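Local atomic coordinates of Lin1909 protein (Listeria innocua, PDB entry 3FIJ), a protein that probably hydrolyses gamma-glutamyl amide bonds, as gamma-glutamyl-gamma-aminobutyrate hydrolases of the class I glutamine amidotransferase type do, and binds a manganese ion. Residues Pro209-Gly214 with Gln234-Glu239. Sequence-based numbering, arbitrary orientation.
Sequences PSWYLG and QALVDE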
loop_
_atom_site.group_PDB
_atom_site.type_symbol
_atom_site.label_atom_id
_atom_site.label_comp_id
_atom_site.label_asym_id
_atom_site.label_seq_id
_atom_site.Cartn_x
_atom_site.Cartn_y
_atom_site.Cartn_z
ATOM N N PRO A 209 -16.344 37.316 -29.504
ATOM C CA PRO A 209 -17.426 38.000 -28.796
ATOM C C PRO A 209 -17.212 37.993 -27.284
ATOM O O PRO A 209 -17.954 38.643 -26.546
ATOM C CB PRO A 209 -18.659 37.206 -29.215
ATOM C CG PRO A 209 -18.118 35.823 -29.363
ATOM C CD PRO A 209 -16.818 36.054 -30.100
ATOM N N SER A 210 -16.195 37.258 -26.829
ATOM C CA SER A 210 -15.890 37.167 -25.400
ATOM C C SER A 210 -14.424 37.427 -25.083
ATOM O O SER A 210 -13.541 37.137 -25.883
ATOM C CB SER A 210 -16.241 35.774 -24.852
ATOM O OG SER A 210 -17.619 35.476 -24.960
ATOM N N TRP A 211 -14.181 37.982 -23.901
ATOM C CA TRP A 211 -12.828 38.219 -23.415
ATOM C C TRP A 211 -12.332 36.791 -23.170
ATOM O O TRP A 211 -13.086 35.947 -22.679
ATOM C CB TRP A 211 -12.892 38.986 -22.094
ATOM C CG TRP A 211 -11.568 39.216 -21.418
ATOM C CD1 TRP A 211 -10.791 40.335 -21.500
ATOM C CD2 TRP A 211 -10.897 38.317 -20.529
ATOM N NE1 TRP A 211 -9.676 40.195 -20.703
ATOM C CE2 TRP A 211 -9.722 38.974 -20.095
ATOM C CE3 TRP A 211 -11.184 37.041 -20.043
ATOM C CZ2 TRP A 211 -8.822 38.373 -19.211
ATOM C CZ3 TRP A 211 -10.292 36.445 -19.163
ATOM C CH2 TRP A 211 -9.126 37.116 -18.750
ATOM N N TYR A 212 -11.086 36.501 -23.511
ATOM C CA TYR A 212 -10.597 35.147 -23.325
ATOM C C TYR A 212 -9.107 35.045 -23.079
ATOM O O TYR A 212 -8.300 35.667 -23.776
ATOM C CB TYR A 212 -10.945 34.284 -24.549
ATOM C CG TYR A 212 -10.303 32.912 -24.520
ATOM C CD1 TYR A 212 -10.750 31.937 -23.631
ATOM C CD2 TYR A 212 -9.220 32.601 -25.351
ATOM C CE1 TYR A 212 -10.141 30.689 -23.564
ATOM C CE2 TYR A 212 -8.600 31.346 -25.292
ATOM C CZ TYR A 212 -9.070 30.397 -24.392
ATOM O OH TYR A 212 -8.488 29.151 -24.300
ATOM N N LEU A 213 -8.754 34.239 -22.084
ATOM C CA LEU A 213 -7.365 33.980 -21.761
ATOM C C LEU A 213 -7.208 32.492 -21.463
ATOM O O LEU A 213 -7.888 31.945 -20.582
ATOM C CB LEU A 213 -6.905 34.782 -20.543
ATOM C CG LEU A 213 -5.459 34.405 -20.147
ATOM C CD1 LEU A 213 -4.521 34.694 -21.316
ATOM C CD2 LEU A 213 -5.015 35.168 -18.900
ATOM N N GLY A 214 -6.317 31.842 -22.207
ATOM C CA GLY A 214 -6.062 30.429 -21.996
ATOM C C GLY A 214 -4.591 30.249 -21.661
ATOM O O GLY A 214 -3.730 30.727 -22.405
ATOM N N GLN A 234 -8.329 37.522 -11.069
ATOM C CA GLN A 234 -8.918 38.831 -10.800
ATOM C C GLN A 234 -9.478 39.389 -12.098
ATOM O O GLN A 234 -10.602 39.903 -12.135
ATOM C CB GLN A 234 -7.867 39.794 -10.238
ATOM C CG GLN A 234 -8.433 41.147 -9.815
ATOM C CD GLN A 234 -9.497 41.022 -8.734
ATOM O OE1 GLN A 234 -9.218 40.581 -7.615
ATOM N NE2 GLN A 234 -10.723 41.405 -9.066
ATOM N N ALA A 235 -8.693 39.273 -13.167
ATOM C CA ALA A 235 -9.105 39.757 -14.483
ATOM C C ALA A 235 -10.406 39.076 -14.923
ATOM O O ALA A 235 -11.327 39.732 -15.400
ATOM C CB ALA A 235 -8.002 39.500 -15.499
ATOM N N LEU A 236 -10.486 37.760 -14.760
ATOM C CA LEU A 236 -11.700 37.038 -15.138
ATOM C C LEU A 236 -12.909 37.601 -14.395
ATOM O O LEU A 236 -13.955 37.839 -14.988
ATOM C CB LEU A 236 -11.572 35.548 -14.815
ATOM C CG LEU A 236 -12.899 34.795 -14.958
ATOM C CD1 LEU A 236 -13.361 34.820 -16.423
ATOM C CD2 LEU A 236 -12.732 33.362 -14.468
ATOM N N VAL A 237 -12.762 37.810 -13.090
ATOM C CA VAL A 237 -13.857 38.343 -12.292
ATOM C C VAL A 237 -14.158 39.798 -12.647
ATOM O O VAL A 237 -15.324 40.187 -12.729
ATOM C CB VAL A 237 -13.557 38.220 -10.776
ATOM C CG1 VAL A 237 -14.566 39.039 -9.965
ATOM C CG2 VAL A 237 -13.616 36.749 -10.360
ATOM N N ASP A 238 -13.115 40.601 -12.855
ATOM C CA ASP A 238 -13.313 42.004 -13.224
ATOM C C ASP A 238 -14.088 42.077 -14.527
ATOM O O ASP A 238 -15.045 42.839 -14.664
ATOM C CB ASP A 238 -11.973 42.724 -13.420
ATOM C CG ASP A 238 -11.263 43.001 -12.117
ATOM O OD1 ASP A 238 -11.936 42.965 -11.063
ATOM O OD2 ASP A 238 -10.040 43.265 -12.144
ATOM N N GLU A 239 -13.660 41.264 -15.483
ATOM C CA GLU A 239 -14.281 41.226 -16.791
ATOM C C GLU A 239 -15.713 40.693 -16.718
ATOM O O GLU A 239 -16.619 41.251 -17.338
ATOM C CB GLU A 239 -13.433 40.373 -17.729
ATOM C CG GLU A 239 -13.337 40.894 -19.153
ATOM C CD GLU A 239 -12.666 42.256 -19.258
ATOM O OE1 GLU A 239 -11.656 42.498 -18.564
ATOM O OE2 GLU A 239 -13.144 43.083 -20.060
#
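Strand 212-215, the last in sequence but in the middle of the central sheet, where its parallel and antiparallel halves join, meets the C-terminal helix 227-241 through the indole of W211, the residue just before the strand, which packs against E239, A235 and L236. No hydrogen bond joins the two segments; the evidence for the contact is the 202 Å² of surface they bury, and W211 supplies about half. Its CG stands anti to the backbone N (chi1 176°), which carries the ring from the chain toward the helix. The tightest approach is made by the aliphatic part of E239, whose CG lies 3.3 Å from W211 CG. E239 CG sits over the five-membered ring of W211, 3.6 Å from its centroid and 24° off the normal, so the pair meets the criteria of a CH-pi contact. A bend at chi2 then lays the carboxylate over the pyrrole side of the indole, E239 CD being 3.5 Å from W211 CD1. Carboxylate and ring planes differ by only 6°, a nearly parallel arrangement. The indole N-H makes a weak hydrogen bond to E163. One helical turn earlier, A235 CB touches the benzene side of the ring obliquely, 4.0 Å from W211 CZ2. The spacing follows from the helix, where E239 N donates to A235 O. L236 adds a looser apolar contact, CD1 to W211 CZ3 at 4.4 Å. P110, at the entrance to the neighbouring parallel strand 111-114, touches W211, L236 and E239, while W211 itself pairs through its backbone with I111. Helix packing on one face of the parallel half of a mixed central sheet is characteristic of the alpha/beta fold of class I glutamine amidotransferases, to which the peptidase C26 family belongs.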